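Local coordinates for putative sugar binding protein (Geobacillus stearothermophilus, PDB 6GT9) that binds galactose and probably glucose, probably as the sugar-sensing component of a three-component system linked to galactan utilization, at residues E29-D41 against G60-N72. Sequence-based numbering, arbitrary orientation.
With GAL (beta-D-galactopyranose), chain E.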
loop_
_atom_site.group_PDB
_atom_site.type_symbol
_atom_site.label_atom_id
_atom_site.label_comp_id
_atom_site.label_asym_id
_atom_site.label_seq_id
_atom_site.Cartn_x
_atom_site.Cartn_y
_atom_site.Cartn_z
ATOM N N GLU A 29 -28.795 -11.265 -12.687
ATOM C CA GLU A 29 -28.825 -12.441 -11.820
ATOM C C GLU A 29 -27.947 -12.241 -10.597
ATOM O O GLU A 29 -28.357 -12.524 -9.466
ATOM C CB GLU A 29 -28.350 -13.677 -12.591
ATOM C CG GLU A 29 -29.443 -14.486 -13.250
ATOM C CD GLU A 29 -28.960 -15.310 -14.431
ATOM O OE1 GLU A 29 -29.725 -15.428 -15.411
ATOM O OE2 GLU A 29 -27.825 -15.836 -14.382
ATOM N N ALA A 30 -26.733 -11.751 -10.809
ATOM C CA ALA A 30 -25.688 -11.804 -9.800
ATOM C C ALA A 30 -25.574 -10.481 -9.059
ATOM O O ALA A 30 -25.988 -9.428 -9.547
ATOM C CB ALA A 30 -24.346 -12.156 -10.448
ATOM N N TYR A 31 -25.009 -10.551 -7.859
ATOM C CA TYR A 31 -24.545 -9.343 -7.193
ATOM C C TYR A 31 -23.386 -8.738 -7.978
ATOM O O TYR A 31 -22.554 -9.456 -8.531
ATOM C CB TYR A 31 -24.094 -9.654 -5.763
ATOM C CG TYR A 31 -25.217 -10.070 -4.825
ATOM C CD1 TYR A 31 -26.175 -9.153 -4.421
ATOM C CD2 TYR A 31 -25.300 -11.366 -4.325
ATOM C CE1 TYR A 31 -27.195 -9.511 -3.560
ATOM C CE2 TYR A 31 -26.327 -11.734 -3.454
ATOM C CZ TYR A 31 -27.267 -10.794 -3.076
ATOM O OH TYR A 31 -28.301 -11.119 -2.218
ATOM N N HIS A 32 -23.314 -7.412 -7.999
ATOM C CA HIS A 32 -22.231 -6.691 -8.664
ATOM C C HIS A 32 -21.449 -5.924 -7.603
ATOM O O HIS A 32 -21.982 -4.990 -6.992
ATOM C CB HIS A 32 -22.778 -5.744 -9.733
ATOM C CG HIS A 32 -23.595 -6.423 -10.796
ATOM N ND1 HIS A 32 -23.037 -7.205 -11.786
ATOM C CD2 HIS A 32 -24.928 -6.423 -11.030
ATOM C CE1 HIS A 32 -23.992 -7.671 -12.573
ATOM N NE2 HIS A 32 -25.147 -7.206 -12.138
ATOM N N PHE A 33 -20.197 -6.331 -7.375
ATOM C CA PHE A 33 -19.260 -5.635 -6.501
ATOM C C PHE A 33 -18.192 -4.970 -7.358
ATOM O O PHE A 33 -17.716 -5.562 -8.332
ATOM C CB PHE A 33 -18.544 -6.582 -5.522
ATOM C CG PHE A 33 -19.459 -7.365 -4.604
ATOM C CD1 PHE A 33 -20.804 -7.041 -4.467
ATOM C CD2 PHE A 33 -18.944 -8.422 -3.868
ATOM C CE1 PHE A 33 -21.627 -7.777 -3.616
ATOM C CE2 PHE A 33 -19.756 -9.155 -3.017
ATOM C CZ PHE A 33 -21.107 -8.834 -2.906
ATOM N N VAL A 34 -17.796 -3.756 -6.988
ATOM C CA VAL A 34 -16.736 -3.038 -7.685
ATOM C C VAL A 34 -15.532 -2.943 -6.759
ATOM O O VAL A 34 -15.673 -2.596 -5.583
ATOM C CB VAL A 34 -17.189 -1.640 -8.134
ATOM C CG1 VAL A 34 -16.018 -0.905 -8.821
ATOM C CG2 VAL A 34 -18.402 -1.747 -9.090
ATOM N N LEU A 35 -14.354 -3.254 -7.287
ATOM C CA LEU A 35 -13.090 -3.048 -6.584
ATOM C C LEU A 35 -12.347 -1.949 -7.324
ATOM O O LEU A 35 -12.109 -2.069 -8.529
ATOM C CB LEU A 35 -12.257 -4.329 -6.533
ATOM C CG LEU A 35 -10.811 -4.191 -6.037
ATOM C CD1 LEU A 35 -10.747 -3.730 -4.581
ATOM C CD2 LEU A 35 -10.055 -5.502 -6.228
ATOM N N VAL A 36 -12.015 -0.876 -6.617
ATOM C CA VAL A 36 -11.321 0.267 -7.201
ATOM C C VAL A 36 -9.883 0.254 -6.684
ATOM O O VAL A 36 -9.665 0.445 -5.478
ATOM C CB VAL A 36 -12.017 1.587 -6.853
ATOM C CG1 VAL A 36 -11.258 2.751 -7.476
ATOM C CG2 VAL A 36 -13.470 1.557 -7.317
ATOM N N PRO A 37 -8.888 0.008 -7.529
ATOM C CA PRO A 37 -7.494 0.072 -7.085
ATOM C C PRO A 37 -6.965 1.501 -7.149
ATOM O O PRO A 37 -7.559 2.389 -7.755
ATOM C CB PRO A 37 -6.774 -0.812 -8.099
ATOM C CG PRO A 37 -7.510 -0.487 -9.380
ATOM C CD PRO A 37 -8.981 -0.378 -8.953
ATOM N N GLU A 38 -5.816 1.709 -6.501
ATOM C CA GLU A 38 -5.152 3.002 -6.586
ATOM C C GLU A 38 -4.755 3.308 -8.027
ATOM O O GLU A 38 -4.837 4.455 -8.469
ATOM C CB GLU A 38 -3.923 3.017 -5.670
ATOM C CG GLU A 38 -3.199 4.348 -5.538
ATOM C CD GLU A 38 -2.154 4.305 -4.414
ATOM O OE1 GLU A 38 -2.035 3.237 -3.774
ATOM O OE2 GLU A 38 -1.462 5.319 -4.170
ATOM N N GLU A 39 -4.350 2.281 -8.773
ATOM C CA GLU A 39 -3.888 2.415 -10.149
ATOM C C GLU A 39 -4.076 1.067 -10.823
ATOM O O GLU A 39 -3.647 0.038 -10.283
ATOM C CB GLU A 39 -2.421 2.856 -10.205
ATOM C CG GLU A 39 -1.939 3.276 -11.608
ATOM C CD GLU A 39 -0.515 3.817 -11.585
ATOM O OE1 GLU A 39 0.432 3.047 -11.868
ATOM O OE2 GLU A 39 -0.344 5.003 -11.228
ATOM N N LEU A 40 -4.720 1.083 -11.995
ATOM C CA LEU A 40 -5.275 -0.129 -12.593
ATOM C C LEU A 40 -4.217 -1.213 -12.775
ATOM O O LEU A 40 -4.382 -2.343 -12.305
ATOM C CB LEU A 40 -5.928 0.208 -13.938
ATOM C CG LEU A 40 -6.920 -0.803 -14.513
ATOM C CD1 LEU A 40 -8.225 -0.742 -13.764
ATOM C CD2 LEU A 40 -7.153 -0.558 -16.012
ATOM N N ASP A 41 -3.134 -0.900 -13.482
ATOM C CA ASP A 41 -2.131 -1.907 -13.796
ATOM C C ASP A 41 -0.924 -1.865 -12.853
ATOM O O ASP A 41 0.149 -2.367 -13.207
ATOM C CB ASP A 41 -1.682 -1.772 -15.250
ATOM C CG ASP A 41 -1.031 -3.048 -15.785
ATOM O OD1 ASP A 41 -1.537 -4.155 -15.472
ATOM O OD2 ASP A 41 -0.012 -2.941 -16.516
ATOM N N GLY A 60 -19.903 -16.757 -6.705
ATOM C CA GLY A 60 -20.815 -16.498 -7.796
ATOM C C GLY A 60 -21.262 -15.060 -7.898
ATOM O O GLY A 60 -22.376 -14.800 -8.360
ATOM N N VAL A 61 -20.425 -14.110 -7.478
ATOM C CA VAL A 61 -20.726 -12.701 -7.651
ATOM C C VAL A 61 -19.874 -12.172 -8.800
ATOM O O VAL A 61 -18.853 -12.757 -9.176
ATOM C CB VAL A 61 -20.498 -11.876 -6.360
ATOM C CG1 VAL A 61 -21.073 -12.603 -5.121
ATOM C CG2 VAL A 61 -19.049 -11.559 -6.187
ATOM N N ASP A 62 -20.317 -11.058 -9.382
ATOM C CA ASP A 62 -19.588 -10.382 -10.451
ATOM C C ASP A 62 -18.716 -9.298 -9.828
ATOM O O ASP A 62 -19.224 -8.345 -9.226
ATOM C CB ASP A 62 -20.553 -9.791 -11.484
ATOM C CG ASP A 62 -19.844 -8.928 -12.539
ATOM O OD1 ASP A 62 -18.810 -9.362 -13.095
ATOM O OD2 ASP A 62 -20.316 -7.802 -12.802
ATOM N N LEU A 63 -17.409 -9.458 -9.943
ATOM C CA LEU A 63 -16.468 -8.481 -9.423
ATOM C C LEU A 63 -15.897 -7.676 -10.582
ATOM O O LEU A 63 -15.230 -8.235 -11.458
ATOM C CB LEU A 63 -15.352 -9.162 -8.641
ATOM C CG LEU A 63 -14.474 -8.080 -8.036
ATOM C CD1 LEU A 63 -14.880 -7.824 -6.606
ATOM C CD2 LEU A 63 -13.031 -8.475 -8.158
ATOM N N GLU A 64 -16.188 -6.377 -10.600
ATOM C CA GLU A 64 -15.709 -5.466 -11.628
ATOM C C GLU A 64 -14.515 -4.701 -11.071
ATOM O O GLU A 64 -14.638 -4.044 -10.032
ATOM C CB GLU A 64 -16.807 -4.493 -12.039
ATOM C CG GLU A 64 -18.207 -5.080 -12.135
ATOM C CD GLU A 64 -19.178 -3.998 -12.568
ATOM O OE1 GLU A 64 -18.680 -3.089 -13.265
ATOM O OE2 GLU A 64 -20.389 -4.027 -12.227
ATOM N N TYR A 65 -13.368 -4.797 -11.756
ATOM C CA TYR A 65 -12.126 -4.117 -11.371
ATOM C C TYR A 65 -12.020 -2.839 -12.190
ATOM O O TYR A 65 -11.810 -2.895 -13.409
ATOM C CB TYR A 65 -10.927 -5.029 -11.619
ATOM C CG TYR A 65 -9.557 -4.508 -11.203
ATOM C CD1 TYR A 65 -9.181 -4.466 -9.866
ATOM C CD2 TYR A 65 -8.617 -4.127 -12.159
ATOM C CE1 TYR A 65 -7.906 -4.022 -9.486
ATOM C CE2 TYR A 65 -7.353 -3.689 -11.797
ATOM C CZ TYR A 65 -7.001 -3.637 -10.455
ATOM O OH TYR A 65 -5.739 -3.208 -10.081
ATOM N N ILE A 66 -12.203 -1.687 -11.535
ATOM C CA ILE A 66 -12.328 -0.410 -12.239
ATOM C C ILE A 66 -11.533 0.634 -11.477
ATOM O O ILE A 66 -11.820 0.898 -10.306
ATOM C CB ILE A 66 -13.789 0.057 -12.370
ATOM C CG1 ILE A 66 -14.678 -1.048 -12.942
ATOM C CG2 ILE A 66 -13.861 1.296 -13.234
ATOM C CD1 ILE A 66 -16.147 -0.747 -12.837
ATOM N N GLY A 67 -10.563 1.256 -12.144
ATOM C CA GLY A 67 -9.675 2.183 -11.487
ATOM C C GLY A 67 -8.945 3.105 -12.444
ATOM O O GLY A 67 -8.958 2.921 -13.669
ATOM N N PRO A 68 -8.300 4.130 -11.890
ATOM C CA PRO A 68 -7.558 5.083 -12.731
ATOM C C PRO A 68 -6.398 4.414 -13.453
ATOM O O PRO A 68 -5.679 3.584 -12.891
ATOM C CB PRO A 68 -7.054 6.130 -11.728
ATOM C CG PRO A 68 -7.858 5.897 -10.442
ATOM C CD PRO A 68 -8.239 4.456 -10.453
ATOM N N ARG A 69 -6.191 4.800 -14.711
ATOM C CA ARG A 69 -4.996 4.316 -15.392
ATOM C C ARG A 69 -3.745 4.887 -14.748
ATOM O O ARG A 69 -2.704 4.223 -14.714
ATOM C CB ARG A 69 -5.033 4.667 -16.880
ATOM C CG ARG A 69 -3.993 3.910 -17.704
ATOM C CD ARG A 69 -3.960 4.453 -19.102
ATOM N NE ARG A 69 -5.315 4.825 -19.457
ATOM C CZ ARG A 69 -5.632 5.863 -20.212
ATOM N NH1 ARG A 69 -4.675 6.642 -20.710
ATOM N NH2 ARG A 69 -6.914 6.117 -20.457
ATOM N N GLN A 70 -3.846 6.099 -14.211
ATOM C CA GLN A 70 -2.759 6.777 -13.518
ATOM C C GLN A 70 -3.311 7.265 -12.184
ATOM O O GLN A 70 -4.332 7.961 -12.159
ATOM C CB GLN A 70 -2.236 7.938 -14.373
ATOM C CG GLN A 70 -0.848 8.391 -14.036
ATOM C CD GLN A 70 -0.244 9.240 -15.140
ATOM O OE1 GLN A 70 0.763 8.866 -15.744
ATOM N NE2 GLN A 70 -0.861 10.384 -15.411
ATOM N N ALA A 71 -2.660 6.885 -11.080
ATOM C CA ALA A 71 -3.179 7.214 -9.752
ATOM C C ALA A 71 -3.459 8.706 -9.646
ATOM O O ALA A 71 -2.631 9.532 -10.022
ATOM C CB ALA A 71 -2.196 6.780 -8.659
ATOM N N ASN A 72 -4.646 9.044 -9.153
ATOM C CA ASN A 72 -5.116 10.422 -9.179
ATOM C C ASN A 72 -6.353 10.546 -8.305
ATOM O O ASN A 72 -7.328 9.820 -8.514
ATOM C CB ASN A 72 -5.421 10.848 -10.616
ATOM C CG ASN A 72 -5.862 12.290 -10.718
ATOM O OD1 ASN A 72 -7.048 12.593 -10.600
ATOM N ND2 ASN A 72 -4.909 13.190 -10.956
HETATM C C1 GAL E . 1.729 -0.787 -1.716
HETATM C C2 GAL E . 0.429 -0.154 -1.263
HETATM C C3 GAL E . -0.575 -0.031 -2.423
HETATM C C4 GAL E . 0.050 0.741 -3.574
HETATM C C5 GAL E . 1.393 0.139 -3.952
HETATM C C6 GAL E . 2.149 0.986 -4.979
HETATM O O1 GAL E . 2.631 -0.855 -0.629
HETATM O O2 GAL E . -0.188 -0.935 -0.229
HETATM O O3 GAL E . -1.681 0.714 -2.014
HETATM O O4 GAL E . 0.229 2.114 -3.212
HETATM O O5 GAL E . 2.303 -0.015 -2.790
HETATM O O6 GAL E . 3.184 0.240 -5.581
HETATM O O HOH W 1 -24.347 -13.311 -7.000
HETATM O O HOH W 2 -5.800 6.709 -7.273
HETATM O O HOH W 3 -2.742 1.604 -14.804
#
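Pro37 CD sits over one face of the Tyr65 ring in a CH-pi contact, 4.2 Å from the ring centroid; Leu35 CD2 and Leu40 O lie at its edge. The Tyr65 hydroxyl donates to that carbonyl (OH to Leu40 O 2.7 Å), the phenol being carried there by CG anti to the backbone N (chi1 -177°), while Leu40 CD1 packs on CE2. A phenylalanine here would probably leave Leu40 O without this donor and the loop after Pro37 less firmly held. Leu40 N donates to Pro68 O (2.8 Å), and the extended Glu39 receives Ala71 N on the anti lone pair of OE2 (3.0 Å). These loops follow parallel strands 32-36 and 62-65, the latter at the sheet edge, joined through helix 43-59 as a beta-alpha-beta unit of the periplasmic-binding-protein fold. Backbone bonds alternate from Asp62 N–Tyr31 O to Ile66 N–Leu35 O. At the far end His32 ND1 donates to the anti lone pair of Asp62 OD2 (3.0 Å), which lies in the imidazole plane, the carboxylate turned 88° to it. Phe33 and Leu63 pack against helix 269-284. Beyond Pro37, Glu38 OE1 accepts galactose O4 (2.6 Å) and is also bonded by Gln94; Trp45 of the sugar site touches Pro37.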